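Local atomic coordinates of TqaL (Neurospora crassa, PDB entry 7EEH), a protein that belongs to the 2OG-Fe dioxygenase family of the cupin clan, whose members share a double-stranded beta-helix core, and holds an iron(III) ion. Residues 32-38 with 241-247; 203-207 with 234-238; 207-213 with 252-258; 214-219 with 249-253. The protein carries 1 engineered substitution. One frame throughout, in Å; residues are numbered along the deposited sequence.

Contact 1: residues 32-38 with 241-247; sequences RSIFVEG and LDTLLLV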
loop_
_atom_site.group_PDB
_atom_site.type_symbol
_atom_site.label_atom_id
_atom_site.label_comp_id
_atom_site.label_asym_id
_atom_site.label_seq_id
_atom_site.Cartn_x
_atom_site.Cartn_y
_atom_site.Cartn_z
ATOM N N ARG B 32 9.806 -11.978 -19.974
ATOM C CA ARG B 32 11.069 -11.632 -20.632
ATOM C C ARG B 32 11.076 -10.219 -21.213
ATOM O O ARG B 32 12.027 -9.851 -21.944
ATOM C CB ARG B 32 11.448 -12.650 -21.714
ATOM C CG ARG B 32 11.143 -14.110 -21.337
ATOM C CD ARG B 32 11.663 -14.471 -19.958
ATOM N NE ARG B 32 13.105 -14.649 -19.964
ATOM C CZ ARG B 32 13.840 -14.847 -18.881
ATOM N NH1 ARG B 32 13.274 -14.894 -17.676
ATOM N NH2 ARG B 32 15.145 -15.005 -19.007
ATOM N N SER B 33 10.049 -9.424 -20.921
ATOM C CA SER B 33 10.048 -7.979 -21.123
ATOM C C SER B 33 8.925 -7.382 -20.289
ATOM O O SER B 33 8.002 -8.085 -19.881
ATOM C CB SER B 33 9.874 -7.592 -22.589
ATOM O OG SER B 33 8.559 -7.840 -23.039
ATOM N N ILE B 34 9.032 -6.076 -20.020
ATOM C CA ILE B 34 7.991 -5.328 -19.324
ATOM C C ILE B 34 7.929 -3.932 -19.914
ATOM O O ILE B 34 8.951 -3.348 -20.290
ATOM C CB ILE B 34 8.217 -5.200 -17.800
ATOM C CG1 ILE B 34 9.621 -4.655 -17.484
ATOM C CG2 ILE B 34 7.966 -6.516 -17.095
ATOM C CD1 ILE B 34 9.793 -4.313 -16.008
ATOM N N PHE B 35 6.722 -3.381 -19.966
ATOM C CA PHE B 35 6.524 -1.982 -20.321
ATOM C C PHE B 35 5.878 -1.293 -19.134
ATOM O O PHE B 35 4.888 -1.789 -18.591
ATOM C CB PHE B 35 5.665 -1.836 -21.572
ATOM C CG PHE B 35 5.494 -0.399 -22.027
ATOM C CD1 PHE B 35 6.555 0.294 -22.596
ATOM C CD2 PHE B 35 4.273 0.249 -21.887
ATOM C CE1 PHE B 35 6.396 1.612 -23.024
ATOM C CE2 PHE B 35 4.119 1.568 -22.303
ATOM C CZ PHE B 35 5.184 2.241 -22.874
ATOM N N VAL B 36 6.468 -0.192 -18.693
ATOM C CA VAL B 36 5.988 0.505 -17.511
ATOM C C VAL B 36 5.609 1.909 -17.941
ATOM O O VAL B 36 6.451 2.645 -18.468
ATOM C CB VAL B 36 7.033 0.534 -16.386
ATOM C CG1 VAL B 36 6.420 1.132 -15.134
ATOM C CG2 VAL B 36 7.560 -0.877 -16.104
ATOM N N GLU B 37 4.344 2.269 -17.746
ATOM C CA GLU B 37 3.897 3.606 -18.100
ATOM C C GLU B 37 4.561 4.646 -17.205
ATOM O O GLU B 37 4.784 4.410 -16.015
ATOM C CB GLU B 37 2.378 3.703 -17.976
ATOM C CG GLU B 37 1.659 2.535 -18.590
ATOM C CD GLU B 37 0.775 2.948 -19.725
ATOM O OE1 GLU B 37 0.386 4.127 -19.760
ATOM O OE2 GLU B 37 0.482 2.099 -20.590
ATOM N N GLY B 38 4.859 5.811 -17.786
ATOM C CA GLY B 38 5.535 6.863 -17.033
ATOM C C GLY B 38 4.797 7.272 -15.772
ATOM O O GLY B 38 5.420 7.580 -14.754
ATOM N N LEU B 241 8.700 9.246 -19.304
ATOM C CA LEU B 241 9.238 8.126 -18.525
ATOM C C LEU B 241 8.574 6.792 -18.851
ATOM O O LEU B 241 8.851 5.822 -18.144
ATOM C CB LEU B 241 9.163 8.355 -17.008
ATOM C CG LEU B 241 10.032 9.495 -16.458
ATOM C CD1 LEU B 241 9.817 9.668 -14.960
ATOM C CD2 LEU B 241 11.504 9.239 -16.765
ATOM N N ASP B 242 7.710 6.710 -19.867
ATOM C CA ASP B 242 7.407 5.423 -20.480
ATOM C C ASP B 242 8.701 4.631 -20.671
ATOM O O ASP B 242 9.670 5.143 -21.244
ATOM C CB ASP B 242 6.723 5.623 -21.833
ATOM C CG ASP B 242 5.213 5.933 -21.714
ATOM O OD1 ASP B 242 4.649 5.917 -20.593
ATOM O OD2 ASP B 242 4.593 6.173 -22.769
ATOM N N THR B 243 8.713 3.384 -20.194
ATOM C CA THR B 243 9.933 2.581 -20.128
ATOM C C THR B 243 9.667 1.151 -20.579
ATOM O O THR B 243 8.774 0.478 -20.049
ATOM C CB THR B 243 10.518 2.566 -18.704
ATOM O OG1 THR B 243 10.997 3.874 -18.355
ATOM C CG2 THR B 243 11.685 1.605 -18.618
ATOM N N LEU B 244 10.450 0.697 -21.553
ATOM C CA LEU B 244 10.466 -0.688 -22.017
ATOM C C LEU B 244 11.772 -1.332 -21.581
ATOM O O LEU B 244 12.843 -0.764 -21.813
ATOM C CB LEU B 244 10.348 -0.749 -23.543
ATOM C CG LEU B 244 10.549 -2.140 -24.137
ATOM C CD1 LEU B 244 9.364 -3.041 -23.786
ATOM C CD2 LEU B 244 10.784 -2.072 -25.655
ATOM N N LEU B 245 11.688 -2.508 -20.959
ATOM C CA LEU B 245 12.858 -3.302 -20.609
ATOM C C LEU B 245 12.699 -4.690 -21.225
ATOM O O LEU B 245 11.628 -5.290 -21.126
ATOM C CB LEU B 245 12.998 -3.402 -19.083
ATOM C CG LEU B 245 14.083 -4.299 -18.478
ATOM C CD1 LEU B 245 15.451 -3.708 -18.758
ATOM C CD2 LEU B 245 13.860 -4.399 -16.980
ATOM N N LEU B 246 13.747 -5.208 -21.867
ATOM C CA LEU B 246 13.634 -6.488 -22.562
ATOM C C LEU B 246 14.912 -7.299 -22.403
ATOM O O LEU B 246 16.010 -6.744 -22.324
ATOM C CB LEU B 246 13.316 -6.309 -24.055
ATOM C CG LEU B 246 14.258 -5.513 -24.967
ATOM C CD1 LEU B 246 15.398 -6.371 -25.516
ATOM C CD2 LEU B 246 13.458 -4.915 -26.110
ATOM N N VAL B 247 14.756 -8.621 -22.365
ATOM C CA VAL B 247 15.892 -9.542 -22.344
ATOM C C VAL B 247 16.402 -9.654 -23.775
ATOM O O VAL B 247 15.713 -10.186 -24.646
ATOM C CB VAL B 247 15.503 -10.910 -21.779
ATOM C CG1 VAL B 247 16.702 -11.904 -21.867
ATOM C CG2 VAL B 247 15.012 -10.758 -20.343
HETATM O O HOH W 1 2.033 6.472 -20.456
#

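Contact 2: residues 203-207 with 234-238; sequences LAANS and RVQHR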
loop_
_atom_site.group_PDB
_atom_site.type_symbol
_atom_site.label_atom_id
_atom_site.label_comp_id
_atom_site.label_asym_id
_atom_site.label_seq_id
_atom_site.Cartn_x
_atom_site.Cartn_y
_atom_site.Cartn_z
ATOM N N LEU B 203 1.167 10.611 -32.842
ATOM C CA LEU B 203 1.050 9.459 -31.953
ATOM C C LEU B 203 0.040 8.434 -32.446
ATOM O O LEU B 203 0.265 7.226 -32.305
ATOM C CB LEU B 203 0.682 9.928 -30.543
ATOM C CG LEU B 203 1.842 10.708 -29.924
ATOM C CD1 LEU B 203 1.413 11.553 -28.734
ATOM C CD2 LEU B 203 2.961 9.742 -29.538
ATOM N N ALA B 204 -1.066 8.895 -33.035
ATOM C CA ALA B 204 -2.122 7.977 -33.450
ATOM C C ALA B 204 -1.613 6.963 -34.466
ATOM O O ALA B 204 -2.019 5.795 -34.446
ATOM C CB ALA B 204 -3.308 8.759 -34.019
ATOM N N ALA B 205 -0.717 7.378 -35.354
ATOM C CA ALA B 205 -0.178 6.452 -36.336
ATOM C C ALA B 205 0.751 5.459 -35.636
ATOM O O ALA B 205 0.904 5.457 -34.411
ATOM C CB ALA B 205 0.528 7.219 -37.449
ATOM N N ASN B 206 1.344 4.554 -36.398
ATOM C CA ASN B 206 2.371 3.710 -35.801
ATOM C C ASN B 206 3.717 4.408 -35.980
ATOM O O ASN B 206 4.583 4.016 -36.765
ATOM C CB ASN B 206 2.326 2.304 -36.374
ATOM C CG ASN B 206 1.604 1.342 -35.444
ATOM O OD1 ASN B 206 0.704 1.752 -34.709
ATOM N ND2 ASN B 206 2.000 0.071 -35.454
ATOM N N SER B 207 3.842 5.510 -35.239
ATOM C CA SER B 207 5.068 6.293 -35.175
ATOM C C SER B 207 5.912 5.874 -33.966
ATOM O O SER B 207 5.417 5.818 -32.835
ATOM C CB SER B 207 4.708 7.782 -35.133
ATOM O OG SER B 207 5.620 8.560 -34.387
ATOM N N ARG B 234 3.905 -5.428 -28.932
ATOM C CA ARG B 234 3.888 -4.155 -29.635
ATOM C C ARG B 234 3.753 -3.060 -28.590
ATOM O O ARG B 234 2.846 -3.104 -27.754
ATOM C CB ARG B 234 2.736 -4.082 -30.650
ATOM C CG ARG B 234 2.627 -2.769 -31.441
ATOM C CD ARG B 234 1.819 -1.693 -30.680
ATOM N NE ARG B 234 1.421 -0.580 -31.530
ATOM C CZ ARG B 234 0.994 0.595 -31.070
ATOM N NH1 ARG B 234 0.914 0.817 -29.762
ATOM N NH2 ARG B 234 0.647 1.555 -31.916
ATOM N N VAL B 235 4.627 -2.066 -28.656
ATOM C CA VAL B 235 4.674 -1.032 -27.640
ATOM C C VAL B 235 4.997 0.312 -28.286
ATOM O O VAL B 235 5.614 0.373 -29.353
ATOM C CB VAL B 235 5.695 -1.410 -26.552
ATOM C CG1 VAL B 235 7.086 -0.976 -26.924
ATOM C CG2 VAL B 235 5.287 -0.813 -25.292
ATOM N N GLN B 236 4.559 1.396 -27.637
ATOM C CA GLN B 236 4.785 2.739 -28.168
ATOM C C GLN B 236 4.988 3.723 -27.020
ATOM O O GLN B 236 4.038 4.045 -26.307
ATOM C CB GLN B 236 3.617 3.178 -29.043
ATOM C CG GLN B 236 3.872 4.500 -29.753
ATOM C CD GLN B 236 2.615 5.084 -30.366
ATOM O OE1 GLN B 236 1.545 5.053 -29.760
ATOM N NE2 GLN B 236 2.736 5.610 -31.574
ATOM N N HIS B 237 6.207 4.234 -26.860
ATOM C CA HIS B 237 6.417 5.292 -25.885
ATOM C C HIS B 237 5.664 6.541 -26.319
ATOM O O HIS B 237 5.725 6.938 -27.483
ATOM C CB HIS B 237 7.895 5.635 -25.741
ATOM C CG HIS B 237 8.791 4.466 -25.468
ATOM N ND1 HIS B 237 9.088 3.517 -26.420
ATOM C CD2 HIS B 237 9.535 4.151 -24.379
ATOM C CE1 HIS B 237 9.955 2.651 -25.919
ATOM N NE2 HIS B 237 10.248 3.019 -24.686
ATOM N N ARG B 238 4.955 7.166 -25.385
ATOM C CA ARG B 238 4.273 8.426 -25.676
ATOM C C ARG B 238 4.341 9.445 -24.553
ATOM O O ARG B 238 4.153 10.631 -24.822
ATOM C CB ARG B 238 2.789 8.185 -26.019
ATOM C CG ARG B 238 2.513 6.906 -26.807
ATOM C CD ARG B 238 1.057 6.463 -26.720
ATOM N NE ARG B 238 0.147 7.587 -26.834
ATOM C CZ ARG B 238 -1.073 7.514 -27.353
ATOM N NH1 ARG B 238 -1.527 6.353 -27.808
ATOM N NH2 ARG B 238 -1.836 8.604 -27.419
#

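Contact 3: residues 207-213 with 252-258; sequences SAVTFMH and KHSLSPV. With FE (Fe (III) ion), chain H.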
loop_
_atom_site.group_PDB
_atom_site.type_symbol
_atom_site.label_atom_id
_atom_site.label_comp_id
_atom_site.label_asym_id
_atom_site.label_seq_id
_atom_site.Cartn_x
_atom_site.Cartn_y
_atom_site.Cartn_z
ATOM N N SER B 207 3.842 5.510 -35.239
ATOM C CA SER B 207 5.068 6.293 -35.175
ATOM C C SER B 207 5.912 5.874 -33.966
ATOM O O SER B 207 5.417 5.818 -32.835
ATOM C CB SER B 207 4.708 7.782 -35.133
ATOM O OG SER B 207 5.620 8.560 -34.387
ATOM N N ALA B 208 7.174 5.550 -34.231
ATOM C CA ALA B 208 8.130 5.126 -33.202
ATOM C C ALA B 208 7.570 3.999 -32.330
ATOM O O ALA B 208 7.582 4.062 -31.101
ATOM C CB ALA B 208 8.567 6.316 -32.351
ATOM N N VAL B 209 7.076 2.948 -32.987
ATOM C CA VAL B 209 6.522 1.776 -32.315
ATOM C C VAL B 209 7.612 0.720 -32.215
ATOM O O VAL B 209 8.304 0.445 -33.203
ATOM C CB VAL B 209 5.294 1.229 -33.064
ATOM C CG1 VAL B 209 4.936 -0.167 -32.575
ATOM C CG2 VAL B 209 4.104 2.169 -32.886
ATOM N N THR B 210 7.772 0.125 -31.031
ATOM C CA THR B 210 8.724 -0.966 -30.833
ATOM C C THR B 210 7.961 -2.280 -30.907
ATOM O O THR B 210 7.020 -2.497 -30.132
ATOM C CB THR B 210 9.454 -0.843 -29.493
ATOM O OG1 THR B 210 10.019 0.470 -29.362
ATOM C CG2 THR B 210 10.565 -1.903 -29.355
ATOM N N PHE B 211 8.333 -3.126 -31.866
ATOM C CA PHE B 211 7.838 -4.494 -31.961
ATOM C C PHE B 211 8.860 -5.436 -31.348
ATOM O O PHE B 211 10.063 -5.246 -31.512
ATOM C CB PHE B 211 7.584 -4.896 -33.418
ATOM C CG PHE B 211 6.614 -4.006 -34.123
ATOM C CD1 PHE B 211 5.255 -4.230 -34.015
ATOM C CD2 PHE B 211 7.058 -2.927 -34.871
ATOM C CE1 PHE B 211 4.343 -3.403 -34.650
ATOM C CE2 PHE B 211 6.151 -2.087 -35.514
ATOM C CZ PHE B 211 4.790 -2.331 -35.400
HETATM N N MSE B 212 8.385 -6.453 -30.648
HETATM C CA MSE B 212 9.296 -7.502 -30.244
HETATM C C MSE B 212 8.839 -8.811 -30.840
HETATM O O MSE B 212 7.638 -9.085 -30.926
HETATM C CB MSE B 212 9.389 -7.587 -28.739
HETATM C CG MSE B 212 10.060 -6.357 -28.129
HETATM SE SE MSE B 212 9.620 -6.409 -26.262
HETATM C CE MSE B 212 10.115 -8.231 -25.980
ATOM N N HIS B 213 9.818 -9.609 -31.249
ATOM C CA HIS B 213 9.592 -10.808 -32.032
ATOM C C HIS B 213 10.265 -11.975 -31.331
ATOM O O HIS B 213 11.207 -11.794 -30.554
ATOM C CB HIS B 213 10.146 -10.655 -33.459
ATOM C CG HIS B 213 10.011 -9.274 -34.026
ATOM N ND1 HIS B 213 8.898 -8.861 -34.726
ATOM C CD2 HIS B 213 10.851 -8.211 -33.999
ATOM C CE1 HIS B 213 9.059 -7.608 -35.110
ATOM N NE2 HIS B 213 10.234 -7.187 -34.675
ATOM N N LYS B 252 13.935 -10.586 -30.300
ATOM C CA LYS B 252 14.424 -9.686 -31.327
ATOM C C LYS B 252 13.491 -8.494 -31.292
ATOM O O LYS B 252 12.376 -8.593 -30.765
ATOM C CB LYS B 252 14.450 -10.331 -32.727
ATOM C CG LYS B 252 15.555 -11.335 -32.960
ATOM C CD LYS B 252 15.454 -12.091 -34.282
ATOM C CE LYS B 252 16.505 -13.213 -34.360
ATOM N NZ LYS B 252 16.339 -14.119 -35.545
ATOM N N HIS B 253 13.945 -7.357 -31.818
ATOM C CA HIS B 253 13.070 -6.198 -31.808
ATOM C C HIS B 253 13.329 -5.335 -33.034
ATOM O O HIS B 253 14.307 -5.514 -33.757
ATOM C CB HIS B 253 13.223 -5.387 -30.512
ATOM C CG HIS B 253 14.608 -4.888 -30.265
ATOM N ND1 HIS B 253 15.599 -5.672 -29.704
ATOM C CD2 HIS B 253 15.170 -3.674 -30.491
ATOM C CE1 HIS B 253 16.706 -4.961 -29.596
ATOM N NE2 HIS B 253 16.475 -3.750 -30.072
ATOM N N SER B 254 12.410 -4.407 -33.269
ATOM C CA SER B 254 12.497 -3.476 -34.381
ATOM C C SER B 254 11.696 -2.236 -34.016
ATOM O O SER B 254 10.767 -2.299 -33.206
ATOM C CB SER B 254 11.995 -4.109 -35.687
ATOM O OG SER B 254 10.603 -4.360 -35.642
ATOM N N LEU B 255 12.076 -1.102 -34.601
ATOM C CA LEU B 255 11.466 0.183 -34.294
ATOM C C LEU B 255 10.992 0.831 -35.585
ATOM O O LEU B 255 11.702 0.815 -36.595
ATOM C CB LEU B 255 12.465 1.100 -33.551
ATOM C CG LEU B 255 12.066 2.529 -33.133
ATOM C CD1 LEU B 255 10.879 2.563 -32.155
ATOM C CD2 LEU B 255 13.261 3.298 -32.548
ATOM N N SER B 256 9.787 1.373 -35.564
ATOM C CA SER B 256 9.278 2.038 -36.752
ATOM C C SER B 256 9.674 3.507 -36.735
ATOM O O SER B 256 9.935 4.071 -35.670
ATOM C CB SER B 256 7.759 1.893 -36.824
ATOM O OG SER B 256 7.119 2.799 -35.949
ATOM N N PRO B 257 9.742 4.159 -37.900
ATOM C CA PRO B 257 10.193 5.558 -37.938
ATOM C C PRO B 257 9.262 6.492 -37.182
ATOM O O PRO B 257 8.051 6.271 -37.101
ATOM C CB PRO B 257 10.195 5.893 -39.437
ATOM C CG PRO B 257 10.224 4.573 -40.128
ATOM C CD PRO B 257 9.479 3.629 -39.250
ATOM N N VAL B 258 9.841 7.565 -36.642
ATOM C CA VAL B 258 9.025 8.662 -36.139
ATOM C C VAL B 258 8.261 9.281 -37.297
ATOM O O VAL B 258 8.830 9.561 -38.360
ATOM C CB VAL B 258 9.898 9.710 -35.437
ATOM C CG1 VAL B 258 9.037 10.863 -34.946
ATOM C CG2 VAL B 258 10.651 9.086 -34.290
HETATM FE FE FE H . 17.878 -2.252 -30.689
HETATM O O HOH W 2 19.523 -0.957 -31.587
#

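Contact 4: residues 214-219 with 249-253; sequences DMNEET and TENKH. With FE (Fe (III) ion), chain H.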
loop_
_atom_site.group_PDB
_atom_site.type_symbol
_atom_site.label_atom_id
_atom_site.label_comp_id
_atom_site.label_asym_id
_atom_site.label_seq_id
_atom_site.Cartn_x
_atom_site.Cartn_y
_atom_site.Cartn_z
ATOM N N ASP B 214 9.768 -13.180 -31.597
ATOM C CA ASP B 214 10.475 -14.360 -31.126
ATOM C C ASP B 214 11.717 -14.582 -31.990
ATOM O O ASP B 214 11.941 -13.897 -32.989
ATOM C CB ASP B 214 9.548 -15.588 -31.106
ATOM C CG ASP B 214 9.064 -15.996 -32.490
ATOM O OD1 ASP B 214 9.894 -16.164 -33.400
ATOM O OD2 ASP B 214 7.842 -16.185 -32.662
HETATM N N MSE B 215 12.555 -15.511 -31.565
HETATM C CA MSE B 215 13.858 -15.755 -32.215
HETATM C C MSE B 215 13.729 -16.312 -33.631
HETATM O O MSE B 215 14.706 -16.345 -34.306
HETATM C CB MSE B 215 14.755 -16.597 -31.313
HETATM C CG MSE B 215 14.879 -16.031 -29.933
HETATM SE SE MSE B 215 15.797 -14.351 -29.952
HETATM C CE MSE B 215 17.531 -14.826 -30.533
ATOM N N ASN B 216 12.544 -16.670 -34.060
ATOM C CA ASN B 216 12.357 -17.192 -35.406
ATOM C C ASN B 216 12.046 -16.103 -36.426
ATOM O O ASN B 216 11.952 -16.401 -37.620
ATOM C CB ASN B 216 11.253 -18.252 -35.415
ATOM C CG ASN B 216 11.622 -19.475 -34.599
ATOM O OD1 ASN B 216 12.799 -19.821 -34.476
ATOM N ND2 ASN B 216 10.619 -20.141 -34.046
ATOM N N GLU B 217 11.882 -14.855 -35.998
ATOM C CA GLU B 217 11.782 -13.770 -36.962
ATOM C C GLU B 217 13.127 -13.565 -37.649
ATOM O O GLU B 217 14.189 -13.784 -37.062
ATOM C CB GLU B 217 11.325 -12.478 -36.275
ATOM C CG GLU B 217 11.009 -11.314 -37.220
ATOM C CD GLU B 217 10.037 -11.691 -38.327
ATOM O OE1 GLU B 217 10.499 -12.182 -39.378
ATOM O OE2 GLU B 217 8.812 -11.502 -38.148
ATOM N N GLU B 218 13.068 -13.148 -38.914
ATOM C CA GLU B 218 14.250 -12.961 -39.757
ATOM C C GLU B 218 15.036 -11.720 -39.329
ATOM O O GLU B 218 14.555 -10.594 -39.483
ATOM C CB GLU B 218 13.808 -12.835 -41.214
ATOM C CG GLU B 218 14.889 -13.100 -42.261
ATOM C CD GLU B 218 15.283 -14.570 -42.356
ATOM O OE1 GLU B 218 14.499 -15.442 -41.899
ATOM O OE2 GLU B 218 16.379 -14.851 -42.898
ATOM N N THR B 219 16.260 -11.910 -38.836
ATOM C CA THR B 219 17.148 -10.776 -38.597
ATOM C C THR B 219 17.295 -9.948 -39.867
ATOM O O THR B 219 17.584 -10.480 -40.939
ATOM C CB THR B 219 18.526 -11.262 -38.138
ATOM O OG1 THR B 219 18.393 -12.067 -36.962
ATOM C CG2 THR B 219 19.438 -10.085 -37.836
ATOM N N THR B 249 18.769 -11.227 -25.335
ATOM C CA THR B 249 19.176 -12.518 -25.862
ATOM C C THR B 249 18.002 -13.434 -26.182
ATOM O O THR B 249 18.199 -14.465 -26.830
ATOM C CB THR B 249 20.093 -13.221 -24.860
ATOM O OG1 THR B 249 19.492 -13.163 -23.564
ATOM C CG2 THR B 249 21.449 -12.539 -24.798
ATOM N N GLU B 250 16.793 -13.093 -25.755
ATOM C CA GLU B 250 15.655 -13.983 -25.950
ATOM C C GLU B 250 14.535 -13.350 -26.753
ATOM O O GLU B 250 13.519 -14.009 -26.993
ATOM C CB GLU B 250 15.119 -14.467 -24.593
ATOM C CG GLU B 250 16.184 -15.160 -23.774
ATOM C CD GLU B 250 15.771 -15.364 -22.341
ATOM O OE1 GLU B 250 14.547 -15.385 -22.086
ATOM O OE2 GLU B 250 16.673 -15.471 -21.481
ATOM N N ASN B 251 14.700 -12.094 -27.172
ATOM C CA ASN B 251 13.771 -11.358 -28.020
ATOM C C ASN B 251 14.559 -10.710 -29.140
ATOM O O ASN B 251 15.750 -10.436 -28.990
ATOM C CB ASN B 251 13.048 -10.216 -27.299
ATOM C CG ASN B 251 12.278 -10.669 -26.099
ATOM O OD1 ASN B 251 11.130 -11.086 -26.220
ATOM N ND2 ASN B 251 12.891 -10.564 -24.917
ATOM N N LYS B 252 13.935 -10.586 -30.300
ATOM C CA LYS B 252 14.424 -9.686 -31.327
ATOM C C LYS B 252 13.491 -8.494 -31.292
ATOM O O LYS B 252 12.376 -8.593 -30.765
ATOM C CB LYS B 252 14.450 -10.331 -32.727
ATOM C CG LYS B 252 15.555 -11.335 -32.960
ATOM C CD LYS B 252 15.454 -12.091 -34.282
ATOM C CE LYS B 252 16.505 -13.213 -34.360
ATOM N NZ LYS B 252 16.339 -14.119 -35.545
ATOM N N HIS B 253 13.945 -7.357 -31.818
ATOM C CA HIS B 253 13.070 -6.198 -31.808
ATOM C C HIS B 253 13.329 -5.335 -33.034
ATOM O O HIS B 253 14.307 -5.514 -33.757
ATOM C CB HIS B 253 13.223 -5.387 -30.512
ATOM C CG HIS B 253 14.608 -4.888 -30.265
ATOM N ND1 HIS B 253 15.599 -5.672 -29.704
ATOM C CD2 HIS B 253 15.170 -3.674 -30.491
ATOM C CE1 HIS B 253 16.706 -4.961 -29.596
ATOM N NE2 HIS B 253 16.475 -3.750 -30.072
HETATM FE FE FE H . 17.878 -2.252 -30.689
HETATM O O HOH W 2 19.523 -0.957 -31.587
#

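Contact 1: residues 32-38 with 241-247
Ile34 and Leu245 form a hydrogen-bonded pair of the antiparallel strands 33-36 and 243-247, and their side chains run side by side on one face of the sheet, Ile34 CG1 coming to 3.9 Å from Leu245 CB. Val36 and Thr243 repeat this pairing on the same face, and a bond of 3.0 Å from Val247 N to Arg32 O closes the far end. The Arg32 guanidinium has Val247 CG2 over one face and forms a salt bridge with Glu250. On the other sheet face, the Phe35 ring leans toward the partner strand: with CG anti to the backbone N (chi1 -177°), CD1 comes within 3.4 Å of Thr243 O. Leu244 CB lies at the ring edge, and Phe35 CZ meets Asp242 CB at 3.9 Å, ring and carboxylate planes being 62° apart. Just past the paired strands, Asp242 OD1 accepts Gly38 N on its anti lone pair at 2.8 Å, at the start of helix 38-48. One water donates to both Asp242 OD1 and Glu37 OE1, while OD2 of Asp242 takes the backbone N-H groups of Arg238 and His239; this grip fixes the carboxylate's rotation. Glu37 OE2 turns to Asn31 of the second subunit. Strand 33-36 is an outermost strand of the large sheet in this chain, and 243-247 separates it from 190-199; Tyr28 of helix 12-31 packs on Ile34 and Leu245, Met41 of helix 38-48 on Val36 and Leu241.

Contact 2: residues 203-207 with 234-238
Gln236, near the end of strand 231-236, reaches into the loop 203-207, which contains an inverse gamma turn centred on Asn206 and leads into strand 209-213 of the same small sheet. Hydrogen bonds dominate. With CG anti to the backbone N (chi1 -173°) and the chain extended beyond it, the Gln236 amide arrives among three backbone carbonyls. NE2 donates to Leu203 O at 3.0 Å and to Ser207 O at 3.0 Å; both oxygens lie close to the amide plane and each receives an N-H on a lone pair, which fixes the rotation of the amide. A third, weak bond runs from Gln236 NE2 to Ala205 O at 3.4 Å. Arg234 NH2 approaches Asn206 OD1 at 2.8 Å in the guanidinium plane, though from above the Asn206 carbonyl plane, and Asn206 ND2 bonds to Leu231 O of the second subunit; Asn206 has two conformers, so both bonds are less certain. Apolar packing comes from Leu203, whose CD2 touches Arg238 CB at 3.9 Å. Leu203 CB also sits 4.0 Å above one face of the Arg238 guanidinium, offset toward its rim, and the buried Arg238 NE has no polar partner in the model.

Contact 3: residues 207-213 with 252-258
His213 and Ser254 meet through their side chains: Ser254 OG lies at the imidazole edge, near its plane, 3.0 Å from His213 NE2, in a hydrogen bond whose donor could be either group. The same ring brings CD2 to 3.7 Å from His253 CA. Phe211, on this face of the antiparallel pair, has Ser256 CB at its ring edge and Val209 CG1 over one ring face. Ser256 OG, placed between the backbone N and the carbonyl carbon (chi1 78°), accepts Val209 N at 3.0 Å in a nearly straight bond and also joins Asn206 O, tying the strand end to the preceding loop. The opposite face carries Thr210, Met212, His253 and Leu255. Met212, a selenomethionine, passes obliquely by His253, its CG 4.1 Å from His253 CB, and Leu255 CD1 touches Thr210 OG1 at 3.6 Å. From this face His253 leads its ring away from strand 209-213, and NE2 binds the iron(III) ion at 2.1 Å; His184, Asp186 and a water also bind it. Strand 209-213 is the middle of a three-stranded sheet, with 231-236 on its other side, while Thr210 and Met212 pack against Leu244 and Leu246 of strand 243-247 in the large sheet.

Contact 4: residues 214-219 with 249-253
The flat peptide group between Glu250 and Asn251 carries the selenium of Met215, present as selenomethionine, on one face: SE stands almost directly above Glu250 C at 3.6 Å. The bend at chi2 (-66°) puts SE there, and the one at chi3 (-65°) turns Met215 CE to 3.8 Å from Thr249 O. Met215 belongs to a type I beta turn from Asp214 to Glu217, reinforced by an Asx turn in which Asp214 OD1 accepts Asn216 N on its anti lone pair. This loop follows strand 209-213 and folds over the approach to strand 252-255. Lys252 fastens it there: its extended chain carries the ammonium group into the bend, where two carbonyls receive NZ differently. Glu217 O is met almost end-on at 2.7 Å, whereas Met215 O is approached from above its carbonyl plane at 3.0 Å. Such gathering of carbonyl oxygens probably stabilises the positive charge. At the end of the turn, the Glu217 carboxylate takes Glu218 N on its anti side through OE1 and Lys227 N through OE2. On the other segment, Glu250 is drawn off to a salt bridge with Arg32, and Asn251 ND2 to Val247 O. The next residue after Lys252 is the iron ligand His253. Thr219 supplies the third contact to the ammonium group: the Thr219 and Lys252 side chains cross at about a right angle, Thr219 OG1 lying 3.2 Å from Lys252 NZ in a weak hydrogen bond.

Contact 1 belongs to the large antiparallel sheet, contacts 2 and 3 to the three-stranded sheet, and contact 4 to the turns at the latter's end. Along the chain, segment 32-38 comes first; 203-207, 207-213 and 214-219 then run without a break, followed by 234-238, 241-247 and the overlapping 249-253 and 252-258. Contacts 2 and 3 lie about 9 Å apart between centres and share Ser207; contacts 3 and 4, about 13 Å apart, share Lys252 and His253. Centres of contacts 1 and 3 are also about 13 Å apart, and the two contacts touch. The two sheets thus pack together, consistent with the double-stranded beta-helix of this clan, with His253 among the iron ligands.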